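Lmo0812 protein (Listeria monocytogenes serovar 1/2a, PDB 4YF1) is a putative pyrophosphohydrolase of the HD-domain family, possibly a guanosine-3',5'-bis(diphosphate) 3'-diphosphatase. Local coordinates at residues Arg107-Val118 and Ile157-Leu165. Residues are numbered along the deposited sequence; the frame is centred on the assembly and turned at random.
Sequences RTGNLEEKALIV and IKNNMEYGL
Lys114 reaches across to the backbone of Met161 and Tyr163, in the type I turn from Asn160 to Tyr163. Its chain runs extended until the last torsion bends it (chi4 -93°), bringing Lys114 NZ to Tyr163 O at 2.8 Å, in the carbonyl plane and on a lone pair. A second bond joins Lys114 NZ to Met161 O at 2.9 Å, this time from above the carbonyl plane. Lys114 NZ also bonds Arg107 O (3.1 Å) and Val106 O at the end of helix 95-108, so the buried ammonium lies among four carbonyl oxygens; with three hydrogens to give, it must share at least one.

A second polar link lies closer to the surface. Arg107 and Asn160 run side by side; Arg107 NE donates to Asn160 OD1 at 2.9 Å, from above the amide plane, and NH1 adds a weak bond to the same oxygen. Gly156 O holds the ND2 end of that amide. Arg107 CG also rests 3.6 Å from Tyr163 CD2.

Apolar contacts surround the lysine's stem. Leu165 CD1 lies 4.0 Å from Lys114 CD and 3.9 Å from Leu111 CD1, the two leucines crossing nearly at right angles, while Val118 CG2 packs on selenomethionine Met161 CB (3.7 Å) and Ile117 touches Ile157.

Asn110 and Glu113 close a capping box that starts helix 111-132. Capping box and carbonyl-bound lysine together join parts of an all-helical fold consistent with the HD-domain family.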
loop_
_atom_site.group_PDB
_atom_site.type_symbol
_atom_site.label_atom_id
_atom_site.label_comp_id
_atom_site.label_asym_id
_atom_site.label_seq_id
_atom_site.Cartn_x
_atom_site.Cartn_y
_atom_site.Cartn_z
ATOM N N ARG A 107 -9.998 14.601 -16.649
ATOM C CA ARG A 107 -11.190 15.400 -16.943
ATOM C C ARG A 107 -12.490 14.626 -16.688
ATOM O O ARG A 107 -13.415 15.156 -16.093
ATOM C CB ARG A 107 -11.193 15.847 -18.385
ATOM C CG ARG A 107 -12.392 16.671 -18.809
ATOM C CD ARG A 107 -12.445 16.884 -20.318
ATOM N NE ARG A 107 -11.227 17.504 -20.796
ATOM C CZ ARG A 107 -10.389 17.048 -21.723
ATOM N NH1 ARG A 107 -9.320 17.781 -21.985
ATOM N NH2 ARG A 107 -10.622 15.955 -22.459
ATOM N N THR A 108 -12.547 13.403 -17.206
ATOM C CA THR A 108 -13.779 12.604 -17.247
ATOM C C THR A 108 -13.920 11.551 -16.170
ATOM O O THR A 108 -15.024 11.004 -16.017
ATOM C CB THR A 108 -13.886 11.854 -18.596
ATOM O OG1 THR A 108 -12.746 10.974 -18.737
ATOM C CG2 THR A 108 -13.907 12.839 -19.757
ATOM N N GLY A 109 -12.860 11.251 -15.424
ATOM C CA GLY A 109 -12.978 10.188 -14.398
ATOM C C GLY A 109 -13.882 10.589 -13.255
ATOM O O GLY A 109 -14.314 11.739 -13.186
ATOM N N ASN A 110 -14.199 9.639 -12.370
ATOM C CA ASN A 110 -14.991 9.972 -11.179
ATOM C C ASN A 110 -14.082 10.603 -10.126
ATOM O O ASN A 110 -12.847 10.778 -10.376
ATOM C CB ASN A 110 -15.782 8.744 -10.634
ATOM C CG ASN A 110 -14.878 7.634 -10.074
ATOM O OD1 ASN A 110 -13.751 7.871 -9.620
ATOM N ND2 ASN A 110 -15.419 6.417 -10.034
ATOM N N LEU A 111 -14.626 10.994 -8.977
ATOM C CA LEU A 111 -13.797 11.692 -7.957
ATOM C C LEU A 111 -12.565 10.900 -7.517
ATOM O O LEU A 111 -11.432 11.473 -7.455
ATOM C CB LEU A 111 -14.609 12.134 -6.733
ATOM C CG LEU A 111 -13.834 12.831 -5.585
ATOM C CD1 LEU A 111 -13.118 14.067 -6.064
ATOM C CD2 LEU A 111 -14.772 13.175 -4.411
ATOM N N GLU A 112 -12.743 9.599 -7.278
ATOM C CA GLU A 112 -11.621 8.725 -6.869
ATOM C C GLU A 112 -10.534 8.666 -7.946
ATOM O O GLU A 112 -9.315 8.829 -7.652
ATOM C CB GLU A 112 -12.101 7.322 -6.551
ATOM C CG GLU A 112 -13.050 7.326 -5.353
ATOM C CD GLU A 112 -13.555 5.963 -4.979
ATOM O OE1 GLU A 112 -13.481 5.027 -5.813
ATOM O OE2 GLU A 112 -14.065 5.823 -3.840
ATOM N N GLU A 113 -10.963 8.460 -9.190
ATOM C CA GLU A 113 -10.015 8.386 -10.328
ATOM C C GLU A 113 -9.258 9.673 -10.494
ATOM O O GLU A 113 -8.056 9.634 -10.778
ATOM C CB GLU A 113 -10.769 8.003 -11.605
ATOM C CG GLU A 113 -11.425 6.623 -11.463
ATOM C CD GLU A 113 -12.431 6.282 -12.545
ATOM O OE1 GLU A 113 -13.192 7.178 -12.997
ATOM O OE2 GLU A 113 -12.487 5.079 -12.896
ATOM N N LYS A 114 -9.941 10.805 -10.356
ATOM C CA LYS A 114 -9.276 12.131 -10.432
ATOM C C LYS A 114 -8.280 12.294 -9.297
ATOM O O LYS A 114 -7.150 12.715 -9.491
ATOM C CB LYS A 114 -10.310 13.252 -10.343
ATOM C CG LYS A 114 -11.228 13.334 -11.549
ATOM C CD LYS A 114 -12.376 14.270 -11.284
ATOM C CE LYS A 114 -13.178 14.613 -12.543
ATOM N NZ LYS A 114 -12.638 15.863 -13.155
ATOM N N ALA A 115 -8.674 11.860 -8.110
ATOM C CA ALA A 115 -7.806 12.035 -6.943
ATOM C C ALA A 115 -6.505 11.238 -7.057
ATOM O O ALA A 115 -5.453 11.705 -6.614
ATOM C CB ALA A 115 -8.550 11.667 -5.660
ATOM N N LEU A 116 -6.576 10.047 -7.653
ATOM C CA LEU A 116 -5.392 9.213 -7.812
ATOM C C LEU A 116 -4.354 9.894 -8.694
ATOM O O LEU A 116 -3.127 9.867 -8.407
ATOM C CB LEU A 116 -5.783 7.903 -8.442
ATOM C CG LEU A 116 -6.491 7.005 -7.427
ATOM C CD1 LEU A 116 -7.296 5.967 -8.207
ATOM C CD2 LEU A 116 -5.471 6.358 -6.506
ATOM N N ILE A 117 -4.850 10.505 -9.753
ATOM C CA ILE A 117 -3.956 11.218 -10.693
ATOM C C ILE A 117 -3.387 12.472 -10.037
ATOM O O ILE A 117 -2.177 12.713 -10.137
ATOM C CB ILE A 117 -4.684 11.606 -11.993
ATOM C CG1 ILE A 117 -5.059 10.347 -12.777
ATOM C CG2 ILE A 117 -3.782 12.527 -12.858
ATOM C CD1 ILE A 117 -5.989 10.550 -13.964
ATOM N N VAL A 118 -4.231 13.308 -9.436
ATOM C CA VAL A 118 -3.720 14.561 -8.854
ATOM C C VAL A 118 -2.740 14.302 -7.686
ATOM O O VAL A 118 -1.691 14.949 -7.619
ATOM C CB VAL A 118 -4.833 15.522 -8.472
ATOM C CG1 VAL A 118 -4.301 16.786 -7.875
ATOM C CG2 VAL A 118 -5.748 15.836 -9.650
ATOM N N ILE A 157 -3.454 18.942 -16.411
ATOM C CA ILE A 157 -4.042 18.297 -15.222
ATOM C C ILE A 157 -4.751 19.378 -14.406
ATOM O O ILE A 157 -5.945 19.262 -14.089
ATOM C CB ILE A 157 -2.982 17.587 -14.338
ATOM C CG1 ILE A 157 -2.244 16.454 -15.104
ATOM C CG2 ILE A 157 -3.644 17.019 -13.074
ATOM C CD1 ILE A 157 -3.141 15.410 -15.716
ATOM N N LYS A 158 -4.019 20.459 -14.105
ATOM C CA LYS A 158 -4.584 21.546 -13.321
ATOM C C LYS A 158 -5.885 22.102 -13.906
ATOM O O LYS A 158 -6.877 22.291 -13.169
ATOM C CB LYS A 158 -3.558 22.653 -13.060
ATOM C CG LYS A 158 -4.164 23.949 -12.555
ATOM C CD LYS A 158 -3.104 25.025 -12.511
ATOM C CE LYS A 158 -3.716 26.401 -12.673
ATOM N NZ LYS A 158 -4.283 26.594 -14.048
ATOM N N ASN A 159 -5.925 22.314 -15.219
ATOM C CA ASN A 159 -7.121 22.888 -15.853
ATOM C C ASN A 159 -8.263 21.924 -16.122
ATOM O O ASN A 159 -9.321 22.359 -16.532
ATOM C CB ASN A 159 -6.725 23.610 -17.143
ATOM C CG ASN A 159 -5.888 24.832 -16.855
ATOM O OD1 ASN A 159 -6.029 25.422 -15.788
ATOM N ND2 ASN A 159 -4.991 25.191 -17.758
ATOM N N ASN A 160 -8.048 20.637 -15.896
ATOM C CA ASN A 160 -9.099 19.644 -16.151
ATOM C C ASN A 160 -9.547 18.870 -14.910
ATOM O O ASN A 160 -10.671 18.333 -14.895
ATOM C CB ASN A 160 -8.635 18.693 -17.257
ATOM C CG ASN A 160 -8.717 19.332 -18.632
ATOM O OD1 ASN A 160 -9.786 19.400 -19.223
ATOM N ND2 ASN A 160 -7.588 19.824 -19.137
HETATM N N MSE A 161 -8.739 18.902 -13.850
HETATM C CA MSE A 161 -9.044 18.100 -12.635
HETATM C C MSE A 161 -10.373 18.432 -11.973
HETATM O O MSE A 161 -10.991 17.539 -11.376
HETATM C CB MSE A 161 -7.901 18.152 -11.635
HETATM C CG MSE A 161 -7.729 19.566 -11.076
HETATM SE SE MSE A 161 -6.160 19.682 -9.919
HETATM C CE MSE A 161 -6.416 21.554 -9.462
ATOM N N GLU A 162 -10.836 19.681 -12.072
ATOM C CA GLU A 162 -12.152 20.058 -11.454
ATOM C C GLU A 162 -13.394 19.837 -12.323
ATOM O O GLU A 162 -14.533 19.914 -11.817
ATOM C CB GLU A 162 -12.127 21.518 -10.992
ATOM C CG GLU A 162 -11.071 21.772 -9.928
ATOM C CD GLU A 162 -11.170 23.151 -9.299
ATOM O OE1 GLU A 162 -11.979 23.993 -9.765
ATOM O OE2 GLU A 162 -10.451 23.378 -8.310
ATOM N N TYR A 163 -13.196 19.474 -13.575
ATOM C CA TYR A 163 -14.292 19.312 -14.515
ATOM C C TYR A 163 -15.333 18.298 -14.021
ATOM O O TYR A 163 -15.004 17.159 -13.706
ATOM C CB TYR A 163 -13.794 18.880 -15.889
ATOM C CG TYR A 163 -14.895 18.916 -16.943
ATOM C CD1 TYR A 163 -15.299 20.133 -17.504
ATOM C CD2 TYR A 163 -15.538 17.752 -17.365
ATOM C CE1 TYR A 163 -16.328 20.193 -18.449
ATOM C CE2 TYR A 163 -16.559 17.797 -18.318
ATOM C CZ TYR A 163 -16.945 19.021 -18.852
ATOM O OH TYR A 163 -17.953 19.095 -19.776
ATOM N N GLY A 164 -16.565 18.757 -13.935
ATOM C CA GLY A 164 -17.691 17.914 -13.521
ATOM C C GLY A 164 -17.827 17.686 -12.033
ATOM O O GLY A 164 -18.752 16.982 -11.596
ATOM N N LEU A 165 -16.952 18.271 -11.231
ATOM C CA LEU A 165 -17.065 18.100 -9.801
ATOM C C LEU A 165 -17.860 19.248 -9.175
ATOM O O LEU A 165 -17.780 20.392 -9.621
ATOM C CB LEU A 165 -15.685 18.039 -9.160
ATOM C CG LEU A 165 -14.792 16.834 -9.439
ATOM C CD1 LEU A 165 -13.502 17.005 -8.635
ATOM C CD2 LEU A 165 -15.478 15.530 -9.087
#